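PDB 4YMX: ABC-type amino acid transport system, periplasmic component, which binds arginine and probably hands it, as the substrate-binding protein, to an amino acid ABC transporter for uptake. Local coordinates for residues Asp87-Ile92 with Val151-Thr156; Thr108-Arg113 with Asn217-Ser222. One frame throughout, in Å; residues are numbered along the deposited sequence.

Interaction 1. Residues Asp87-Ile92 with Val151-Thr156. With ARG (arginine), chain C.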
ATOM      1  N   ASP A  87      -2.860   9.550   6.643  1.00  7.52           N
ATOM      2  CA  ASP A  87      -1.727   9.561   5.726  1.00  7.49           C
ATOM      3  C   ASP A  87      -0.808   8.384   6.021  1.00  6.88           C
ATOM      4  O   ASP A  87      -0.561   8.074   7.185  1.00  7.03           O
ATOM      5  CB  ASP A  87      -0.939  10.865   5.857  1.00  7.84           C
ATOM      6  CG  ASP A  87      -1.732  12.087   5.424  1.00 11.08           C
ATOM      7  OD1 ASP A  87      -2.669  11.962   4.611  1.00 10.98           O
ATOM      8  OD2 ASP A  87      -1.392  13.190   5.896  1.00 15.65           O
ATOM      9  N   PHE A  88      -0.336   7.709   4.976  1.00  5.55           N
ATOM     10  CA  PHE A  88       0.507   6.524   5.165  1.00  5.66           C
ATOM     11  C   PHE A  88       1.684   6.783   6.110  1.00  6.34           C
ATOM     12  O   PHE A  88       2.002   5.957   6.978  1.00  5.99           O
ATOM     13  CB  PHE A  88       1.021   6.001   3.823  1.00  6.42           C
ATOM     14  CG  PHE A  88       1.877   4.764   3.947  1.00  4.35           C
ATOM     15  CD1 PHE A  88       1.305   3.497   3.968  1.00  5.25           C
ATOM     16  CD2 PHE A  88       3.259   4.867   4.056  1.00  6.18           C
ATOM     17  CE1 PHE A  88       2.099   2.356   4.093  1.00  5.93           C
ATOM     18  CE2 PHE A  88       4.050   3.740   4.174  1.00  5.43           C
ATOM     19  CZ  PHE A  88       3.469   2.477   4.177  1.00  5.23           C
ATOM     20  N   LYS A  89       2.312   7.947   5.959  1.00  5.52           N
ATOM     21  CA  LYS A  89       3.466   8.313   6.776  1.00  5.69           C
ATOM     22  C   LYS A  89       3.188   8.341   8.290  1.00  6.47           C
ATOM     23  O   LYS A  89       4.122   8.225   9.090  1.00  8.61           O
ATOM     24  CB  LYS A  89       4.008   9.679   6.332  1.00  6.82           C
ATOM     25  CG  LYS A  89       3.073  10.829   6.658  1.00  6.86           C
ATOM     26  CD  LYS A  89       3.577  12.139   6.073  1.00  8.29           C
ATOM     27  CE  LYS A  89       2.742  13.295   6.595  1.00  9.92           C
ATOM     28  NZ  LYS A  89       3.190  14.600   6.013  1.00 12.46           N
ATOM     29  N   GLY A  90       1.922   8.487   8.674  1.00  5.73           N
ATOM     30  CA  GLY A  90       1.561   8.518  10.079  1.00  7.28           C
ATOM     31  C   GLY A  90       1.261   7.157  10.674  1.00  7.06           C
ATOM     32  O   GLY A  90       1.039   7.051  11.879  1.00  7.82           O
ATOM     33  N   LEU A  91       1.260   6.108   9.858  1.00  6.64           N
ATOM     34  CA  LEU A  91       0.819   4.798  10.346  1.00  5.63           C
ATOM     35  C   LEU A  91       1.739   4.185  11.398  1.00  6.09           C
ATOM     36  O   LEU A  91       1.274   3.775  12.465  1.00  6.91           O
ATOM     37  CB  LEU A  91       0.603   3.816   9.186  1.00  3.50           C
ATOM     38  CG  LEU A  91      -0.598   4.165   8.314  1.00  5.20           C
ATOM     39  CD1 LEU A  91      -0.513   3.375   7.025  1.00  7.84           C
ATOM     40  CD2 LEU A  91      -1.910   3.858   9.029  1.00  6.79           C
ATOM     41  N   ILE A  92       3.037   4.131  11.123  1.00  6.63           N
ATOM     42  CA  ILE A  92       3.962   3.599  12.118  1.00  8.81           C
ATOM     43  C   ILE A  92       4.006   4.455  13.406  1.00  5.78           C
ATOM     44  O   ILE A  92       3.931   3.902  14.511  1.00  6.98           O
ATOM     45  CB  ILE A  92       5.343   3.267  11.507  1.00  8.93           C
ATOM     46  CG1 ILE A  92       5.214   1.995  10.664  1.00 10.00           C
ATOM     47  CG2 ILE A  92       6.405   3.107  12.598  1.00 10.69           C
ATOM     48  CD1 ILE A  92       6.424   1.698   9.825  1.00 11.22           C
ATOM     49  N   VAL A 151       6.030  10.654  -5.498  1.00  5.49           N
ATOM     50  CA  VAL A 151       6.066   9.490  -4.619  1.00  3.62           C
ATOM     51  C   VAL A 151       5.331   9.776  -3.323  1.00  5.09           C
ATOM     52  O   VAL A 151       5.182  10.939  -2.924  1.00  4.65           O
ATOM     53  CB  VAL A 151       7.511   9.071  -4.253  1.00  6.07           C
ATOM     54  CG1 VAL A 151       8.257   8.575  -5.490  1.00  8.78           C
ATOM     55  CG2 VAL A 151       8.260  10.215  -3.589  1.00  6.70           C
ATOM     56  N   GLN A 152       4.918   8.710  -2.646  1.00  4.86           N
ATOM     57  CA  GLN A 152       4.243   8.835  -1.367  1.00  4.55           C
ATOM     58  C   GLN A 152       5.264   8.888  -0.234  1.00  4.55           C
ATOM     59  O   GLN A 152       6.165   8.047  -0.137  1.00  6.48           O
ATOM     60  CB  GLN A 152       3.250   7.684  -1.157  1.00  3.75           C
ATOM     61  CG  GLN A 152       2.527   7.741   0.175  1.00  5.22           C
ATOM     62  CD  GLN A 152       1.330   6.822   0.212  1.00  4.54           C
ATOM     63  OE1 GLN A 152       1.405   5.654  -0.189  1.00  4.57           O
ATOM     64  NE2 GLN A 152       0.201   7.353   0.656  1.00  5.10           N
ATOM     65  N   ILE A 153       5.131   9.902   0.609  1.00  4.93           N
ATOM     66  CA  ILE A 153       6.024  10.065   1.750  1.00  5.44           C
ATOM     67  C   ILE A 153       6.025   8.835   2.648  1.00  5.82           C
ATOM     68  O   ILE A 153       4.968   8.326   3.026  1.00  4.84           O
ATOM     69  CB  ILE A 153       5.624  11.276   2.581  1.00  7.71           C
ATOM     70  CG1 ILE A 153       5.784  12.542   1.748  1.00  7.34           C
ATOM     71  CG2 ILE A 153       6.482  11.385   3.838  1.00  6.67           C
ATOM     72  CD1 ILE A 153       4.973  13.687   2.283  1.00  9.33           C
ATOM     73  N   GLY A 154       7.220   8.347   2.960  1.00  5.86           N
ATOM     74  CA  GLY A 154       7.374   7.297   3.957  1.00  6.51           C
ATOM     75  C   GLY A 154       7.329   5.901   3.375  1.00  6.39           C
ATOM     76  O   GLY A 154       7.270   4.918   4.109  1.00  8.71           O
ATOM     77  N   THR A 155       7.396   5.804   2.051  1.00  4.88           N
ATOM     78  CA  THR A 155       7.234   4.515   1.383  1.00  5.14           C
ATOM     79  C   THR A 155       8.489   3.944   0.737  1.00  4.78           C
ATOM     80  O   THR A 155       9.475   4.646   0.499  1.00  5.55           O
ATOM     81  CB  THR A 155       6.152   4.566   0.279  1.00  6.01           C
ATOM     82  OG1 THR A 155       6.556   5.474  -0.759  1.00  5.28           O
ATOM     83  CG2 THR A 155       4.805   4.985   0.854  1.00  6.36           C
ATOM     84  N   THR A 156       8.417   2.660   0.405  1.00  6.03           N
ATOM     85  CA  THR A 156       9.468   2.037  -0.392  1.00  5.37           C
ATOM     86  C   THR A 156       9.503   2.616  -1.810  1.00  3.86           C
ATOM     87  O   THR A 156      10.552   2.622  -2.460  1.00  6.33           O
ATOM     88  CB  THR A 156       9.278   0.532  -0.478  1.00  4.90           C
ATOM     89  OG1 THR A 156       7.963   0.261  -0.974  1.00  6.05           O
ATOM     90  CG2 THR A 156       9.448  -0.097   0.902  1.00  7.59           C
TER
HETATM   91  N   ARG C 301       4.364  -0.980  -0.063  1.00  6.13           N
HETATM   92  CA  ARG C 301       4.853   0.417   0.083  1.00  5.86           C
HETATM   93  C   ARG C 301       5.437   0.641   1.466  1.00 10.50           C
HETATM   94  O   ARG C 301       5.332  -0.220   2.338  1.00  8.21           O
HETATM   95  CB  ARG C 301       3.715   1.407  -0.169  1.00  6.19           C
HETATM   96  CG  ARG C 301       2.492   1.173   0.696  1.00  4.93           C
HETATM   97  CD  ARG C 301       1.513   2.333   0.607  1.00  3.73           C
HETATM   98  NE  ARG C 301       0.217   1.969   1.163  1.00  3.96           N
HETATM   99  CZ  ARG C 301      -0.832   2.780   1.216  1.00  5.34           C
HETATM  100  NH1 ARG C 301      -0.757   4.017   0.756  1.00  4.97           N
HETATM  101  NH2 ARG C 301      -1.961   2.346   1.743  1.00  4.71           N
HETATM  102  OXT ARG C 301       6.026   1.687   1.733  1.00  7.58           O
HETATM  103  O   HOH W   1       2.283   9.448   3.436  1.00  6.55           O
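Phe88 and Gln152 both carry CG anti to the backbone N (chi1 -179° and 179°), which sends their side chains into the cleft to meet at the bound arginine. Phe88 CB touches Gln152 NE2 at 3.5 Å. Beyond it, the ring lies along the ligand, with arginine CD over one face and Phe88 CD1 3.4 Å from arginine NE. The ring edge faces the turn of the other lobe. Phe88 CE2 comes within 3.4 Å of Gly154 O, which lies in the ring plane. Thr155 CG2 reaches Phe88 CD2 obliquely at 3.6 Å. With an alanine here, the ligand's side chain would probably lose the ring face beside CD and NE, and a gap would open beside Thr155 CG2. That turn is a type II beta turn from Gln152 to Thr155, with Gly154 at backbone angles that call for glycine. Nearer the surface, Lys89 and Ile153 run side by side, with Lys89 CD 3.7 Å from Ile153 CG2. A water bridges Lys89 N and Ile153 O. Lys89 NZ itself bonds Asn173. Gln152 OE1 accepts from arginine NH1 at 2.9 Å, while its NE2 donates to Asn173 O. Thr156 N holds arginine OXT at 2.9 Å. The two segments share no direct hydrogen bond, so van der Waals contact, a bridging water and the ligand join them. This is consistent with a closed cleft stabilised by its substrate.

Interaction 2. Residues Thr108-Arg113 with Asn217-Ser222. With ARG (arginine), chain C.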
ATOM      1  N   THR A 108       5.174  -2.858   3.461  1.00  4.35           N
ATOM      2  CA  THR A 108       6.306  -3.763   3.299  1.00  5.52           C
ATOM      3  C   THR A 108       7.089  -3.914   4.603  1.00  7.99           C
ATOM      4  O   THR A 108       7.424  -2.923   5.243  1.00  8.56           O
ATOM      5  CB  THR A 108       7.225  -3.272   2.179  1.00  4.29           C
ATOM      6  OG1 THR A 108       6.477  -3.198   0.959  1.00  6.95           O
ATOM      7  CG2 THR A 108       8.407  -4.219   1.987  1.00  6.44           C
ATOM      8  N   PRO A 109       7.376  -5.162   5.011  1.00  5.17           N
ATOM      9  CA  PRO A 109       8.121  -5.346   6.262  1.00  6.30           C
ATOM     10  C   PRO A 109       9.623  -5.147   6.076  1.00  9.64           C
ATOM     11  O   PRO A 109      10.382  -6.118   6.097  1.00 12.77           O
ATOM     12  CB  PRO A 109       7.818  -6.802   6.635  1.00 10.46           C
ATOM     13  CG  PRO A 109       7.569  -7.478   5.333  1.00  9.20           C
ATOM     14  CD  PRO A 109       6.866  -6.438   4.481  1.00  3.81           C
ATOM     15  N   THR A 110      10.050  -3.897   5.929  1.00  8.23           N
ATOM     16  CA  THR A 110      11.460  -3.590   5.689  1.00  9.00           C
ATOM     17  C   THR A 110      12.297  -3.784   6.942  1.00  9.76           C
ATOM     18  O   THR A 110      11.788  -3.681   8.060  1.00  9.67           O
ATOM     19  CB  THR A 110      11.649  -2.141   5.191  1.00  9.77           C
ATOM     20  OG1 THR A 110      11.315  -1.223   6.243  1.00 10.68           O
ATOM     21  CG2 THR A 110      10.761  -1.869   4.001  1.00  9.64           C
ATOM     22  N   ALA A 111      13.581  -4.072   6.756  1.00 11.24           N
ATOM     23  CA  ALA A 111      14.493  -4.209   7.882  1.00 11.76           C
ATOM     24  C   ALA A 111      14.466  -2.953   8.756  1.00 14.34           C
ATOM     25  O   ALA A 111      14.477  -3.036   9.991  1.00 13.30           O
ATOM     26  CB  ALA A 111      15.905  -4.487   7.387  1.00 14.37           C
ATOM     27  N   GLU A 112      14.413  -1.791   8.113  1.00 12.53           N
ATOM     28  CA  GLU A 112      14.363  -0.528   8.838  1.00 12.78           C
ATOM     29  C   GLU A 112      13.127  -0.435   9.735  1.00 13.60           C
ATOM     30  O   GLU A 112      13.224  -0.087  10.916  1.00 11.60           O
ATOM     31  CB  GLU A 112      14.394   0.647   7.859  1.00 16.15           C
ATOM     32  CG  GLU A 112      14.262   2.014   8.508  1.00 20.95           C
ATOM     33  CD  GLU A 112      15.486   2.414   9.320  1.00 31.65           C
ATOM     34  OE1 GLU A 112      15.410   3.443  10.025  1.00 37.66           O
ATOM     35  OE2 GLU A 112      16.525   1.723   9.249  1.00 26.15           O
ATOM     36  N   ARG A 113      11.965  -0.751   9.176  1.00  9.91           N
ATOM     37  CA  ARG A 113      10.726  -0.677   9.939  1.00  8.81           C
ATOM     38  C   ARG A 113      10.669  -1.685  11.085  1.00  9.47           C
ATOM     39  O   ARG A 113      10.058  -1.414  12.113  1.00  8.22           O
ATOM     40  CB  ARG A 113       9.527  -0.867   9.012  1.00  8.43           C
ATOM     41  CG  ARG A 113       9.274   0.320   8.111  1.00  7.74           C
ATOM     42  CD  ARG A 113       8.328  -0.058   7.012  1.00  7.48           C
ATOM     43  NE  ARG A 113       8.061   1.076   6.141  1.00  9.59           N
ATOM     44  CZ  ARG A 113       7.428   0.980   4.976  1.00  5.87           C
ATOM     45  NH1 ARG A 113       7.002  -0.199   4.546  1.00  6.76           N
ATOM     46  NH2 ARG A 113       7.203   2.072   4.254  1.00  8.11           N
ATOM     47  N   ASN A 217      14.220  -2.437  -7.161  1.00  8.70           N
ATOM     48  CA  ASN A 217      15.317  -2.878  -6.291  1.00 10.36           C
ATOM     49  C   ASN A 217      15.152  -2.417  -4.842  1.00 11.40           C
ATOM     50  O   ASN A 217      16.052  -1.816  -4.245  1.00 10.85           O
ATOM     51  CB  ASN A 217      16.679  -2.448  -6.848  1.00  9.26           C
ATOM     52  CG  ASN A 217      17.042  -3.165  -8.134  1.00 12.29           C
ATOM     53  OD1 ASN A 217      16.427  -4.165  -8.508  1.00 15.35           O
ATOM     54  ND2 ASN A 217      18.061  -2.658  -8.812  1.00 14.46           N
ATOM     55  N   VAL A 218      13.966  -2.666  -4.294  1.00  9.03           N
ATOM     56  CA  VAL A 218      13.669  -2.392  -2.891  1.00  9.82           C
ATOM     57  C   VAL A 218      13.020  -3.637  -2.317  1.00  7.93           C
ATOM     58  O   VAL A 218      12.681  -4.564  -3.061  1.00  9.34           O
ATOM     59  CB  VAL A 218      12.707  -1.195  -2.725  1.00  7.84           C
ATOM     60  CG1 VAL A 218      13.407   0.096  -3.084  1.00 10.38           C
ATOM     61  CG2 VAL A 218      11.457  -1.400  -3.589  1.00  9.95           C
ATOM     62  N   GLU A 219      12.851  -3.669  -1.000  1.00  8.92           N
ATOM     63  CA  GLU A 219      12.147  -4.769  -0.355  1.00  9.84           C
ATOM     64  C   GLU A 219      10.696  -4.801  -0.841  1.00  9.56           C
ATOM     65  O   GLU A 219      10.087  -3.750  -1.080  1.00  8.97           O
ATOM     66  CB  GLU A 219      12.244  -4.650   1.174  1.00 10.20           C
ATOM     67  CG  GLU A 219      13.669  -4.872   1.697  1.00  9.70           C
ATOM     68  CD  GLU A 219      13.963  -4.191   3.020  1.00 14.65           C
ATOM     69  OE1 GLU A 219      14.184  -4.910   4.023  1.00 15.47           O
ATOM     70  OE2 GLU A 219      14.006  -2.942   3.056  1.00 13.70           O
ATOM     71  N   ASN A 220      10.161  -6.007  -1.018  1.00  8.77           N
ATOM     72  CA  ASN A 220       8.828  -6.186  -1.582  1.00  6.50           C
ATOM     73  C   ASN A 220       7.903  -6.932  -0.632  1.00  8.63           C
ATOM     74  O   ASN A 220       8.336  -7.465   0.396  1.00 11.77           O
ATOM     75  CB  ASN A 220       8.888  -6.941  -2.921  1.00  8.73           C
ATOM     76  CG  ASN A 220       9.902  -6.351  -3.897  1.00 13.54           C
ATOM     77  OD1 ASN A 220      10.914  -6.991  -4.212  1.00 17.30           O
ATOM     78  ND2 ASN A 220       9.633  -5.138  -4.390  1.00 12.20           N
ATOM     79  N   GLY A 221       6.624  -6.958  -0.984  1.00  7.82           N
ATOM     80  CA  GLY A 221       5.643  -7.711  -0.227  1.00  7.47           C
ATOM     81  C   GLY A 221       4.909  -6.863   0.789  1.00  6.27           C
ATOM     82  O   GLY A 221       5.354  -5.770   1.145  1.00  7.83           O
ATOM     83  N   SER A 222       3.775  -7.376   1.256  1.00  7.15           N
ATOM     84  CA  SER A 222       2.975  -6.704   2.276  1.00  6.00           C
ATOM     85  C   SER A 222       2.740  -7.600   3.491  1.00  6.33           C
ATOM     86  O   SER A 222       2.578  -8.815   3.360  1.00  6.50           O
ATOM     87  CB  SER A 222       1.639  -6.265   1.695  1.00  9.37           C
ATOM     88  OG  SER A 222       1.860  -5.383   0.610  1.00  8.54           O
TER
HETATM   89  N   ARG C 301       4.364  -0.980  -0.063  1.00  6.13           N
HETATM   90  CA  ARG C 301       4.853   0.417   0.083  1.00  5.86           C
HETATM   91  C   ARG C 301       5.437   0.641   1.466  1.00 10.50           C
HETATM   92  O   ARG C 301       5.332  -0.220   2.338  1.00  8.21           O
HETATM   93  CB  ARG C 301       3.715   1.407  -0.169  1.00  6.19           C
HETATM   94  CG  ARG C 301       2.492   1.173   0.696  1.00  4.93           C
HETATM   95  CD  ARG C 301       1.513   2.333   0.607  1.00  3.73           C
HETATM   96  NE  ARG C 301       0.217   1.969   1.163  1.00  3.96           N
HETATM   97  CZ  ARG C 301      -0.832   2.780   1.216  1.00  5.34           C
HETATM   98  NH1 ARG C 301      -0.757   4.017   0.756  1.00  4.97           N
HETATM   99  NH2 ARG C 301      -1.961   2.346   1.743  1.00  4.71           N
HETATM  100  OXT ARG C 301       6.026   1.687   1.733  1.00  7.58           O
HETATM  101  O   HOH W   2       7.792  -2.449  -1.346  1.00  8.70           O
HETATM  102  O   HOH W   3      15.047  -1.552   5.105  1.00 13.95           O
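One of the two chain crossings between the lobes of this periplasmic binding protein, the 217-222 loop, here meets the start of helix 111-114 beside the ligand pocket. Thr108 OG1 donates to Gly221 O at 2.8 Å, in the carbonyl plane. The same hydroxyl accepts from the arginine amino N and from a water that also bonds Glu219 O. A chi1 of -59° puts OG1 beside the Thr108 backbone N, which donates to arginine O at 2.9 Å. It also sets CG2 anti to that N, 3.5 Å from Glu219 O. Further along, the extended Glu219 side chain crosses Thr110 at about a right angle, with OE2 3.3 Å from Thr110 CB. Glu219 OE1 takes Ala111 N at 2.9 Å, on the syn side but 25° out of the carboxylate plane, and OE2 reaches Glu112 N through a water. Thr110 OG1 caps the helix by accepting from Arg113 N. Arg113 grips the ligand carboxylate in a bidentate pair, NH1 to O and NH2 to OXT, each 2.8 Å. NH1 also binds Thr108 O. The negative charge of Glu219 beside the N-H groups at the helix start would probably be favourable, and bonds to both loop and ligand probably hold the Thr108 hydroxyl in one orientation.

From the N terminus, the chain passes 87-92 and 108-113 in the first lobe, enters the second lobe to reach 151-156, and returns through 217-222. Interaction 1 closes a loop from 87 to 156, and interaction 2 one from 108 to 222. The two cross, since their segments alternate. Interaction 1 joins the lobes across the cleft, beside the bound arginine. Interaction 2 ties the first lobe to the returning linker, where strand 222-227 begins in the first-lobe sheet. Arg113 connects them directly: its NH2 probably bonds Gly154 O and packs on Phe88, and its CG meets Ile92 CD1. The bound arginine touches both contacts.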